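Local coordinates for periplasmic His/Glu/Gln/Arg/opine family-binding protein (Silicibacter pomeroyi, PDB 3I6V) that binds lysine in the cleft between its two lobes and probably delivers such solutes to an ABC importer, at residues S106-A111 with E145-F150; P91-Y96 with G171-L176; T6-T11 with E47-D52; D36-R41 with D196-S201. One frame throughout, in Å; residues are numbered along the deposited sequence.

Interaction 1. Residues S106-A111 with E145-F150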
loop_
_atom_site.group_PDB
_atom_site.type_symbol
_atom_site.label_atom_id
_atom_site.label_comp_id
_atom_site.label_asym_id
_atom_site.label_seq_id
_atom_site.Cartn_x
_atom_site.Cartn_y
_atom_site.Cartn_z
ATOM N N SER A 106 -16.616 3.392 -16.969
ATOM C CA SER A 106 -16.030 4.387 -17.847
ATOM C C SER A 106 -16.524 5.771 -17.443
ATOM O O SER A 106 -16.248 6.754 -18.099
ATOM C CB SER A 106 -16.330 4.073 -19.319
ATOM O OG SER A 106 -15.638 2.906 -19.739
ATOM N N GLY A 107 -17.257 5.840 -16.331
ATOM C CA GLY A 107 -17.714 7.141 -15.813
ATOM C C GLY A 107 -16.662 7.804 -14.942
ATOM O O GLY A 107 -15.470 7.926 -15.338
ATOM N N ILE A 108 -17.091 8.247 -13.762
ATOM C CA ILE A 108 -16.205 8.930 -12.815
ATOM C C ILE A 108 -15.615 7.890 -11.877
ATOM O O ILE A 108 -16.352 7.232 -11.122
ATOM C CB ILE A 108 -16.944 10.034 -12.025
ATOM C CG1 ILE A 108 -17.298 11.197 -12.975
ATOM C CG2 ILE A 108 -16.075 10.526 -10.889
ATOM C CD1 ILE A 108 -18.452 12.067 -12.504
ATOM N N VAL A 109 -14.291 7.722 -11.939
ATOM C CA VAL A 109 -13.649 6.713 -11.105
ATOM C C VAL A 109 -12.718 7.400 -10.106
ATOM O O VAL A 109 -11.893 8.225 -10.477
ATOM C CB VAL A 109 -12.959 5.574 -11.927
ATOM C CG1 VAL A 109 -12.364 4.516 -10.996
ATOM C CG2 VAL A 109 -13.966 4.869 -12.843
ATOM N N ALA A 110 -12.952 7.121 -8.827
ATOM C CA ALA A 110 -12.133 7.652 -7.747
ATOM C C ALA A 110 -10.855 6.803 -7.603
ATOM O O ALA A 110 -10.890 5.584 -7.716
ATOM C CB ALA A 110 -12.909 7.628 -6.415
ATOM N N ALA A 111 -9.739 7.470 -7.345
ATOM C CA ALA A 111 -8.490 6.758 -7.011
ATOM C C ALA A 111 -7.690 7.667 -6.111
ATOM O O ALA A 111 -7.774 8.908 -6.205
ATOM C CB ALA A 111 -7.671 6.420 -8.280
ATOM N N GLU A 145 -20.686 10.605 -5.351
ATOM C CA GLU A 145 -19.842 11.532 -6.108
ATOM C C GLU A 145 -19.045 10.816 -7.230
ATOM O O GLU A 145 -18.647 11.433 -8.210
ATOM C CB GLU A 145 -18.900 12.334 -5.185
ATOM C CG GLU A 145 -17.718 12.981 -5.964
ATOM C CD GLU A 145 -16.660 13.702 -5.100
ATOM O OE1 GLU A 145 -16.737 13.684 -3.843
ATOM O OE2 GLU A 145 -15.739 14.294 -5.713
ATOM N N ALA A 146 -18.830 9.514 -7.084
ATOM C CA ALA A 146 -18.109 8.758 -8.093
ATOM C C ALA A 146 -18.817 7.445 -8.376
ATOM O O ALA A 146 -19.385 6.820 -7.472
ATOM C CB ALA A 146 -16.651 8.506 -7.642
ATOM N N ASP A 147 -18.762 7.026 -9.637
ATOM C CA ASP A 147 -19.335 5.747 -10.098
ATOM C C ASP A 147 -18.689 4.494 -9.510
ATOM O O ASP A 147 -19.344 3.464 -9.303
ATOM C CB ASP A 147 -19.296 5.717 -11.646
ATOM C CG ASP A 147 -20.207 6.780 -12.263
ATOM O OD1 ASP A 147 -19.724 7.746 -12.914
ATOM O OD2 ASP A 147 -21.433 6.668 -12.033
ATOM N N ALA A 148 -17.380 4.561 -9.268
ATOM C CA ALA A 148 -16.663 3.447 -8.673
ATOM C C ALA A 148 -15.312 3.933 -8.144
ATOM O O ALA A 148 -14.891 5.052 -8.412
ATOM C CB ALA A 148 -16.464 2.310 -9.700
ATOM N N VAL A 149 -14.655 3.078 -7.390
ATOM C CA VAL A 149 -13.293 3.343 -6.931
ATOM C C VAL A 149 -12.421 2.232 -7.506
ATOM O O VAL A 149 -12.840 1.065 -7.537
ATOM C CB VAL A 149 -13.186 3.364 -5.371
ATOM C CG1 VAL A 149 -13.822 2.098 -4.774
ATOM C CG2 VAL A 149 -11.721 3.495 -4.928
ATOM N N PHE A 150 -11.212 2.594 -7.935
ATOM C CA PHE A 150 -10.224 1.608 -8.402
ATOM C C PHE A 150 -9.040 1.650 -7.440
ATOM O O PHE A 150 -8.411 2.690 -7.280
ATOM C CB PHE A 150 -9.796 1.977 -9.830
ATOM C CG PHE A 150 -8.885 0.965 -10.494
ATOM C CD1 PHE A 150 -9.330 -0.338 -10.755
ATOM C CD2 PHE A 150 -7.592 1.337 -10.883
ATOM C CE1 PHE A 150 -8.484 -1.266 -11.392
ATOM C CE2 PHE A 150 -6.734 0.443 -11.520
ATOM C CZ PHE A 150 -7.177 -0.869 -11.780
#
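Val109 pairs with Ala148 and Ala110 with Val149 as strands 108-111 and 148-150 run parallel, their short axes 4.5 Å apart and turned 43° against each other. They are neighbours in the mixed sheet of one lobe of a bilobal periplasmic binding protein. Ala110 holds the pairing with both its backbone N and its O, giving its N to Ala148 O at 2.9 Å and taking Phe150 N on its O, almost head-on. Ahead of these bonds Ile108 O receives only weak ones from the backbone N atoms of Asp147 and Ala148, where segment 145-150 is just entering its strand. On the face carrying Ala110 and Val149, the methyl of Ala110 rests 4.0 Å from Ala146 CB, which also meets Ile108 CG2; helix 134-142 packs on Val149. With Val109 CG1 anti to the backbone N (chi1 -177°), that methyl is directed at Phe150 CB, 3.8 Å away. Helix 116-123 closes over Val109 and Phe150, whose ring stacks with Tyr120. Where the strands begin, the Asp147 carboxylate reaches across to take Ile108 N, OD1 accepting through its anti lone pair at 2.8 Å in a nearly straight bond of 174°.

Interaction 2. Residues P91-Y96 with G171-L176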
loop_
_atom_site.group_PDB
_atom_site.type_symbol
_atom_site.label_atom_id
_atom_site.label_comp_id
_atom_site.label_asym_id
_atom_site.label_seq_id
_atom_site.Cartn_x
_atom_site.Cartn_y
_atom_site.Cartn_z
ATOM N N PRO A 91 3.136 -9.349 -6.038
ATOM C CA PRO A 91 2.225 -8.460 -6.752
ATOM C C PRO A 91 0.796 -8.929 -6.515
ATOM O O PRO A 91 0.525 -10.134 -6.612
ATOM C CB PRO A 91 2.621 -8.646 -8.230
ATOM C CG PRO A 91 4.046 -9.176 -8.198
ATOM C CD PRO A 91 4.145 -9.975 -6.929
ATOM N N THR A 92 -0.097 -8.024 -6.126
ATOM C CA THR A 92 -1.534 -8.402 -6.034
ATOM C C THR A 92 -2.419 -7.476 -6.888
ATOM O O THR A 92 -1.999 -6.392 -7.282
ATOM C CB THR A 92 -2.040 -8.520 -4.572
ATOM O OG1 THR A 92 -1.758 -7.307 -3.870
ATOM C CG2 THR A 92 -1.353 -9.712 -3.824
ATOM N N ALA A 93 -3.643 -7.905 -7.169
ATOM C CA ALA A 93 -4.456 -7.224 -8.149
ATOM C C ALA A 93 -4.967 -5.866 -7.680
ATOM O O ALA A 93 -4.950 -5.547 -6.476
ATOM C CB ALA A 93 -5.623 -8.123 -8.578
ATOM N N SER A 94 -5.414 -5.079 -8.645
ATOM C CA SER A 94 -6.251 -3.914 -8.397
ATOM C C SER A 94 -7.657 -4.246 -8.898
ATOM O O SER A 94 -7.817 -5.082 -9.819
ATOM C CB SER A 94 -5.694 -2.713 -9.128
ATOM O OG SER A 94 -4.448 -2.329 -8.572
ATOM N N SER A 95 -8.672 -3.613 -8.310
ATOM C CA SER A 95 -10.075 -3.956 -8.586
ATOM C C SER A 95 -10.955 -2.737 -8.511
ATOM O O SER A 95 -10.583 -1.723 -7.903
ATOM C CB SER A 95 -10.613 -4.962 -7.566
ATOM O OG SER A 95 -9.781 -6.087 -7.453
ATOM N N TYR A 96 -12.128 -2.843 -9.137
ATOM C CA TYR A 96 -13.142 -1.806 -9.060
ATOM C C TYR A 96 -14.157 -2.181 -7.988
ATOM O O TYR A 96 -14.537 -3.345 -7.853
ATOM C CB TYR A 96 -13.881 -1.607 -10.377
ATOM C CG TYR A 96 -13.047 -1.103 -11.526
ATOM C CD1 TYR A 96 -12.359 -1.999 -12.354
ATOM C CD2 TYR A 96 -12.956 0.260 -11.795
ATOM C CE1 TYR A 96 -11.578 -1.540 -13.434
ATOM C CE2 TYR A 96 -12.203 0.725 -12.858
ATOM C CZ TYR A 96 -11.522 -0.177 -13.667
ATOM O OH TYR A 96 -10.788 0.315 -14.701
ATOM N N GLY A 171 -16.565 -5.720 -12.438
ATOM C CA GLY A 171 -15.549 -5.813 -13.498
ATOM C C GLY A 171 -14.501 -6.862 -13.174
ATOM O O GLY A 171 -14.721 -7.773 -12.373
ATOM N N ASP A 172 -13.342 -6.746 -13.801
ATOM C CA ASP A 172 -12.312 -7.761 -13.618
ATOM C C ASP A 172 -11.168 -7.146 -12.847
ATOM O O ASP A 172 -10.957 -5.957 -12.945
ATOM C CB ASP A 172 -11.810 -8.229 -14.988
ATOM C CG ASP A 172 -12.942 -8.758 -15.870
ATOM O OD1 ASP A 172 -13.397 -8.010 -16.772
ATOM O OD2 ASP A 172 -13.388 -9.898 -15.635
ATOM N N ASP A 173 -10.440 -7.966 -12.110
ATOM C CA ASP A 173 -9.156 -7.601 -11.534
ATOM C C ASP A 173 -8.145 -7.132 -12.613
ATOM O O ASP A 173 -8.201 -7.577 -13.755
ATOM C CB ASP A 173 -8.575 -8.806 -10.794
ATOM C CG ASP A 173 -9.371 -9.184 -9.527
ATOM O OD1 ASP A 173 -10.246 -8.398 -9.062
ATOM O OD2 ASP A 173 -9.092 -10.285 -8.994
ATOM N N VAL A 174 -7.223 -6.244 -12.228
ATOM C CA VAL A 174 -6.170 -5.736 -13.120
ATOM C C VAL A 174 -4.827 -5.880 -12.391
ATOM O O VAL A 174 -4.659 -5.370 -11.269
ATOM C CB VAL A 174 -6.401 -4.249 -13.501
ATOM C CG1 VAL A 174 -5.334 -3.743 -14.498
ATOM C CG2 VAL A 174 -7.814 -4.017 -14.052
ATOM N N PRO A 175 -3.845 -6.563 -13.015
ATOM C CA PRO A 175 -2.535 -6.644 -12.336
ATOM C C PRO A 175 -1.761 -5.337 -12.526
ATOM O O PRO A 175 -1.637 -4.860 -13.651
ATOM C CB PRO A 175 -1.832 -7.825 -13.041
ATOM C CG PRO A 175 -2.905 -8.476 -13.928
ATOM C CD PRO A 175 -3.859 -7.335 -14.268
ATOM N N LEU A 176 -1.267 -4.727 -11.446
ATOM C CA LEU A 176 -0.508 -3.482 -11.584
ATOM C C LEU A 176 0.644 -3.483 -10.632
ATOM O O LEU A 176 0.453 -3.809 -9.447
ATOM C CB LEU A 176 -1.400 -2.246 -11.290
ATOM C CG LEU A 176 -2.399 -1.748 -12.308
ATOM C CD1 LEU A 176 -3.213 -0.539 -11.741
ATOM C CD2 LEU A 176 -1.685 -1.343 -13.644
HETATM O O HOH W 1 -0.725 -7.051 -9.634
HETATM O O HOH W 2 -12.553 -5.245 -10.550
#
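Ser95 and Asp173 meet because both side chains set their gamma atom beside the backbone N, anti to the carbonyl carbon (chi1 -52° and -68°), which brings Ser95 OG to 2.9 Å from Asp173 OD1. The hydroxyl donates from above the carboxylate plane, 52° out of it, and the same OD1 forms a salt bridge with Arg153, so one oxygen serves a hydroxyl and a guanidinium. Asp173 CB meanwhile rests 3.8 Å from the methyl of Ala93. The backbones pair antiparallel: Ser94 and Val174 are a hydrogen-bonded pair, closed by short bonds of 2.7 Å from Ser94 N to Val174 O and from Val174 N to Ser94 O. Toward either end, water takes over from direct backbone bonds. One water accepts from Leu176 N and gives a weak bond to Thr92 O; another accepts from Tyr96 N and gives a weak one to Asp172 O. Ser94 OG lies 3.8 Å from Leu176 CD1 and is hydrogen-bonded to Gln117, a residue of the lysine pocket. Strand 93-98 thus has 172-175 along one edge and 148-152 along the other, while helix 116-123 packs on Tyr96, Val174 and Leu176, and Arg153 of helix 153-162 comes against Ser95.

Interaction 3. Residues T6-T11 with E47-D52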
loop_
_atom_site.group_PDB
_atom_site.type_symbol
_atom_site.label_atom_id
_atom_site.label_comp_id
_atom_site.label_asym_id
_atom_site.label_seq_id
_atom_site.Cartn_x
_atom_site.Cartn_y
_atom_site.Cartn_z
ATOM N N THR A 6 19.487 4.806 14.894
ATOM C CA THR A 6 18.004 4.695 14.902
ATOM C C THR A 6 17.501 4.973 13.503
ATOM O O THR A 6 17.810 6.023 12.913
ATOM C CB THR A 6 17.346 5.718 15.856
ATOM O OG1 THR A 6 17.993 5.656 17.128
ATOM C CG2 THR A 6 15.862 5.421 16.066
ATOM N N VAL A 7 16.707 4.053 12.975
ATOM C CA VAL A 7 16.117 4.247 11.655
ATOM C C VAL A 7 14.686 4.759 11.810
ATOM O O VAL A 7 13.868 4.173 12.519
ATOM C CB VAL A 7 16.170 2.967 10.778
ATOM C CG1 VAL A 7 15.425 1.822 11.425
ATOM C CG2 VAL A 7 15.617 3.246 9.372
ATOM N N ARG A 8 14.392 5.867 11.152
ATOM C CA ARG A 8 13.048 6.410 11.172
ATOM C C ARG A 8 12.228 5.745 10.037
ATOM O O ARG A 8 12.542 5.916 8.845
ATOM C CB ARG A 8 13.130 7.924 11.055
ATOM C CG ARG A 8 13.660 8.617 12.377
ATOM C CD ARG A 8 14.001 10.075 12.077
ATOM N NE ARG A 8 14.927 10.056 10.935
ATOM C CZ ARG A 8 15.222 11.089 10.150
ATOM N NH1 ARG A 8 16.053 10.909 9.127
ATOM N NH2 ARG A 8 14.692 12.291 10.381
ATOM N N MET A 9 11.258 4.921 10.424
ATOM C CA MET A 9 10.410 4.186 9.487
ATOM C C MET A 9 9.186 5.039 9.161
ATOM O O MET A 9 8.376 5.316 10.056
ATOM C CB MET A 9 10.000 2.825 10.086
ATOM C CG MET A 9 11.220 1.975 10.533
ATOM S SD MET A 9 12.123 1.071 9.224
ATOM C CE MET A 9 10.959 -0.181 8.886
ATOM N N GLY A 10 9.072 5.483 7.909
ATOM C CA GLY A 10 7.951 6.316 7.473
ATOM C C GLY A 10 6.794 5.490 6.901
ATOM O O GLY A 10 7.001 4.605 6.057
ATOM N N THR A 11 5.570 5.794 7.343
ATOM C CA THR A 11 4.379 5.148 6.850
ATOM C C THR A 11 3.232 6.151 6.770
ATOM O O THR A 11 3.325 7.277 7.333
ATOM C CB THR A 11 4.011 3.877 7.668
ATOM O OG1 THR A 11 3.070 3.091 6.922
ATOM C CG2 THR A 11 3.434 4.205 9.072
ATOM N N GLU A 47 12.080 3.881 15.019
ATOM C CA GLU A 47 11.112 4.819 15.494
ATOM C C GLU A 47 10.154 5.032 14.306
ATOM O O GLU A 47 10.584 5.137 13.150
ATOM C CB GLU A 47 11.867 6.084 15.898
ATOM C CG GLU A 47 11.170 7.391 15.662
ATOM C CD GLU A 47 12.093 8.590 15.900
ATOM O OE1 GLU A 47 13.131 8.408 16.574
ATOM O OE2 GLU A 47 11.785 9.708 15.392
ATOM N N TRP A 48 8.867 5.047 14.580
ATOM C CA TRP A 48 7.860 5.156 13.529
ATOM C C TRP A 48 7.437 6.588 13.286
ATOM O O TRP A 48 7.225 7.345 14.244
ATOM C CB TRP A 48 6.671 4.276 13.863
ATOM C CG TRP A 48 7.013 2.868 13.693
ATOM C CD1 TRP A 48 7.519 2.013 14.644
ATOM C CD2 TRP A 48 6.937 2.128 12.481
ATOM N NE1 TRP A 48 7.737 0.767 14.089
ATOM C CE2 TRP A 48 7.395 0.814 12.759
ATOM C CE3 TRP A 48 6.528 2.444 11.187
ATOM C CZ2 TRP A 48 7.433 -0.189 11.787
ATOM C CZ3 TRP A 48 6.554 1.441 10.222
ATOM C CH2 TRP A 48 7.014 0.143 10.527
ATOM N N VAL A 49 7.328 6.968 12.012
ATOM C CA VAL A 49 6.944 8.337 11.626
ATOM C C VAL A 49 5.761 8.252 10.669
ATOM O O VAL A 49 5.778 7.445 9.725
ATOM C CB VAL A 49 8.113 9.150 10.991
ATOM C CG1 VAL A 49 7.697 10.629 10.702
ATOM C CG2 VAL A 49 9.336 9.135 11.919
ATOM N N LYS A 50 4.720 9.049 10.938
ATOM C CA LYS A 50 3.525 9.077 10.110
ATOM C C LYS A 50 3.680 10.195 9.117
ATOM O O LYS A 50 4.079 11.279 9.487
ATOM C CB LYS A 50 2.275 9.312 10.980
ATOM C CG LYS A 50 0.982 9.538 10.202
ATOM C CD LYS A 50 -0.158 9.897 11.189
ATOM C CE LYS A 50 -1.306 10.636 10.476
ATOM N NZ LYS A 50 -2.354 9.693 10.042
ATOM N N ASN A 51 3.373 9.952 7.846
ATOM C CA ASN A 51 3.435 11.022 6.863
ATOM C C ASN A 51 2.319 10.823 5.849
ATOM O O ASN A 51 2.054 9.682 5.486
ATOM C CB ASN A 51 4.815 11.018 6.143
ATOM C CG ASN A 51 5.084 12.308 5.408
ATOM O OD1 ASN A 51 5.774 13.176 5.919
ATOM N ND2 ASN A 51 4.517 12.463 4.229
ATOM N N ASP A 52 1.682 11.902 5.379
ATOM C CA ASP A 52 0.608 11.750 4.399
ATOM C C ASP A 52 1.209 11.157 3.101
ATOM O O ASP A 52 2.385 11.404 2.753
ATOM C CB ASP A 52 -0.074 13.102 4.059
ATOM C CG ASP A 52 -0.833 13.729 5.267
ATOM O OD1 ASP A 52 -1.092 14.939 5.218
ATOM O OD2 ASP A 52 -1.153 13.032 6.249
#
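Glu47 N bonds to Val7 O, the first of five backbone hydrogen bonds that join strands 7-11 and 47-50 in parallel. Met9 N then gives to Glu47 O, Val49 N to Met9 O, Thr11 N to Val49 O, and Asn51 N to Thr11 O, the last at 2.7 Å. CA-H...O contacts reinforce the pairing, among them Gly10 CA to Val49 O at 3.3 Å. The apolar contact centres on Trp48, whose indole lies with one face against Met9: Met9 CB sits 3.7 Å from the centroid of the Trp48 six-membered ring and 15° off its normal, a CH-pi contact. With chi1 at -72° the Trp48 CG stands beside the backbone N, and chi2 of 91° turns the ring flat toward Met9, while Thr11 CG2 approaches Trp48 CE3 to 4.1 Å. On the other face of the sheet, Arg8 and Glu47 run side by side, Arg8 CG 3.7 Å from Glu47 OE2. Their charged ends do not pair; the guanidinium bonds instead to Asp66 and Gly63 O. Asn51 is also held by Ser55 and Asn59. With helix 30-42, preceded by three short strands, between them in sequence, these strands complete a right-handed beta-alpha-beta crossover, the building unit of the open alpha/beta lobes of periplasmic solute-binding proteins.

Interaction 4. Residues D36-R41 with D196-S201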
loop_
_atom_site.group_PDB
_atom_site.type_symbol
_atom_site.label_atom_id
_atom_site.label_comp_id
_atom_site.label_asym_id
_atom_site.label_seq_id
_atom_site.Cartn_x
_atom_site.Cartn_y
_atom_site.Cartn_z
ATOM N N ASP A 36 9.073 -3.833 12.406
ATOM C CA ASP A 36 9.739 -4.140 13.679
ATOM C C ASP A 36 10.575 -5.398 13.574
ATOM O O ASP A 36 11.703 -5.439 14.088
ATOM C CB ASP A 36 8.724 -4.320 14.828
ATOM C CG ASP A 36 8.060 -3.013 15.244
ATOM O OD1 ASP A 36 8.586 -1.899 14.936
ATOM O OD2 ASP A 36 7.021 -3.110 15.931
ATOM N N GLU A 37 10.038 -6.436 12.940
ATOM C CA GLU A 37 10.792 -7.690 12.829
ATOM C C GLU A 37 12.008 -7.542 11.880
ATOM O O GLU A 37 13.085 -8.113 12.120
ATOM C CB GLU A 37 9.897 -8.836 12.386
ATOM C CG GLU A 37 10.633 -10.174 12.190
ATOM C CD GLU A 37 11.219 -10.737 13.505
ATOM O OE1 GLU A 37 10.854 -10.264 14.599
ATOM O OE2 GLU A 37 12.057 -11.651 13.438
ATOM N N LEU A 38 11.846 -6.754 10.815
ATOM C CA LEU A 38 12.994 -6.496 9.930
ATOM C C LEU A 38 14.105 -5.768 10.666
ATOM O O LEU A 38 15.271 -6.136 10.531
ATOM C CB LEU A 38 12.603 -5.727 8.656
ATOM C CG LEU A 38 11.686 -6.475 7.707
ATOM C CD1 LEU A 38 11.244 -5.492 6.579
ATOM C CD2 LEU A 38 12.377 -7.709 7.111
ATOM N N CYS A 39 13.760 -4.725 11.416
ATOM C CA CYS A 39 14.754 -3.979 12.147
ATOM C C CYS A 39 15.437 -4.852 13.206
ATOM O O CYS A 39 16.625 -4.697 13.461
ATOM C CB CYS A 39 14.138 -2.765 12.825
ATOM S SG CYS A 39 13.747 -1.396 11.697
ATOM N N LYS A 40 14.672 -5.721 13.855
ATOM C CA LYS A 40 15.245 -6.621 14.848
ATOM C C LYS A 40 16.295 -7.524 14.177
ATOM O O LYS A 40 17.386 -7.696 14.700
ATOM C CB LYS A 40 14.154 -7.463 15.502
ATOM C CG LYS A 40 14.676 -8.453 16.554
ATOM C CD LYS A 40 13.546 -9.327 17.067
ATOM C CE LYS A 40 13.962 -10.046 18.378
ATOM N NZ LYS A 40 12.960 -11.080 18.670
ATOM N N ARG A 41 15.962 -8.064 13.009
ATOM C CA ARG A 41 16.847 -8.977 12.316
ATOM C C ARG A 41 18.069 -8.285 11.703
ATOM O O ARG A 41 19.105 -8.915 11.546
ATOM C CB ARG A 41 16.088 -9.742 11.250
ATOM C CG ARG A 41 15.271 -10.874 11.794
ATOM C CD ARG A 41 14.359 -11.347 10.725
ATOM N NE ARG A 41 13.471 -12.413 11.162
ATOM C CZ ARG A 41 13.415 -13.630 10.627
ATOM N NH1 ARG A 41 14.219 -13.969 9.629
ATOM N NH2 ARG A 41 12.552 -14.526 11.105
ATOM N N ASP A 196 17.251 -5.580 2.762
ATOM C CA ASP A 196 17.131 -6.671 1.800
ATOM C C ASP A 196 17.540 -8.025 2.406
ATOM O O ASP A 196 16.870 -9.041 2.189
ATOM C CB ASP A 196 17.916 -6.370 0.508
ATOM C CG ASP A 196 17.015 -5.793 -0.607
ATOM O OD1 ASP A 196 17.498 -4.925 -1.368
ATOM O OD2 ASP A 196 15.838 -6.214 -0.721
ATOM N N ALA A 197 18.657 -8.016 3.131
ATOM C CA ALA A 197 19.141 -9.223 3.786
ATOM C C ALA A 197 18.112 -9.693 4.832
ATOM O O ALA A 197 17.843 -10.874 4.928
ATOM C CB ALA A 197 20.521 -8.984 4.424
ATOM N N ALA A 198 17.493 -8.772 5.572
ATOM C CA ALA A 198 16.427 -9.177 6.518
ATOM C C ALA A 198 15.183 -9.758 5.839
ATOM O O ALA A 198 14.633 -10.796 6.271
ATOM C CB ALA A 198 16.073 -8.007 7.469
ATOM N N ILE A 199 14.737 -9.131 4.749
ATOM C CA ILE A 199 13.602 -9.654 4.005
ATOM C C ILE A 199 13.882 -11.072 3.463
ATOM O O ILE A 199 13.030 -11.960 3.565
ATOM C CB ILE A 199 13.175 -8.702 2.847
ATOM C CG1 ILE A 199 12.653 -7.374 3.415
ATOM C CG2 ILE A 199 12.109 -9.366 1.971
ATOM C CD1 ILE A 199 12.575 -6.227 2.391
ATOM N N THR A 200 15.057 -11.266 2.853
ATOM C CA THR A 200 15.431 -12.572 2.308
ATOM C C THR A 200 15.379 -13.681 3.392
ATOM O O THR A 200 14.797 -14.728 3.166
ATOM C CB THR A 200 16.820 -12.504 1.652
ATOM O OG1 THR A 200 16.729 -11.670 0.501
ATOM C CG2 THR A 200 17.317 -13.918 1.217
ATOM N N SER A 201 15.958 -13.407 4.550
ATOM C CA SER A 201 15.897 -14.315 5.721
ATOM C C SER A 201 14.453 -14.678 6.133
ATOM O O SER A 201 14.181 -15.831 6.482
ATOM C CB SER A 201 16.673 -13.711 6.900
ATOM O OG SER A 201 15.871 -12.749 7.620
#
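Leu38 and Ala198 form the close point of two helices crossing at 109°, their CA atoms 5.5 Å apart. The Ala198 methyl fits against helix 36-41, 3.7 Å from both Leu38 O and Leu38 CD2, and Arg41 CB borders it more loosely. Leu38 CD2 also lies over the backbone of the partner helix, 3.6 Å from Ile199 N, and touches Ile199 CG1. Beside this apolar patch is a single polar link: Arg41 NH1 gives a bond of 2.9 Å to Ser201 OG, which lies near the guanidinium plane but is met at a bent angle of 143°. Much of what positions these groups lies within each helix. Ser201 OG, with chi1 of 82°, sits between its backbone N and carbonyl carbon, and from there donates to Ala198 O, at 2.7 Å. Arg41 NE forms a salt bridge of 2.8 Å with Glu37 OE2, OE2 accepting through its anti lone pair and lying in the guanidinium plane, while NH2 reaches Asp205, just after helix 189-204. Bonds to Ser201, Glu37 and Asp205 together would restrict rotation of the guanidinium. Farther out, Met202 and Phe195 flank Leu38, and Ile199 meets strand 83-89. This is helix-helix packing on one lobe of the bilobal binding-protein fold, helix 189-204 laid across helix 30-42.

How the interactions relate
Interactions 3 and 4 belong to one lobe, interactions 1 and 2 to the other, and lysine lies in the cleft between them. Interactions 1 and 2, with centres about 15 Å apart, share a mixed sheet in which strands 93-98 and 148-152 are neighbours; Phe150 joins them, its CZ 3.6 Å from Ser94 CB. Interactions 3 and 4, about 16 Å apart between centres, touch where Asp36 OD1 meets Trp48 NE1 in a probable hydrogen bond. Segment 36-41 lies between the two segments of interaction 3, so these two interleave; interaction 1 falls within the span of interaction 2, and both within that of interaction 4, which helix 189-204 completes on returning to the first lobe.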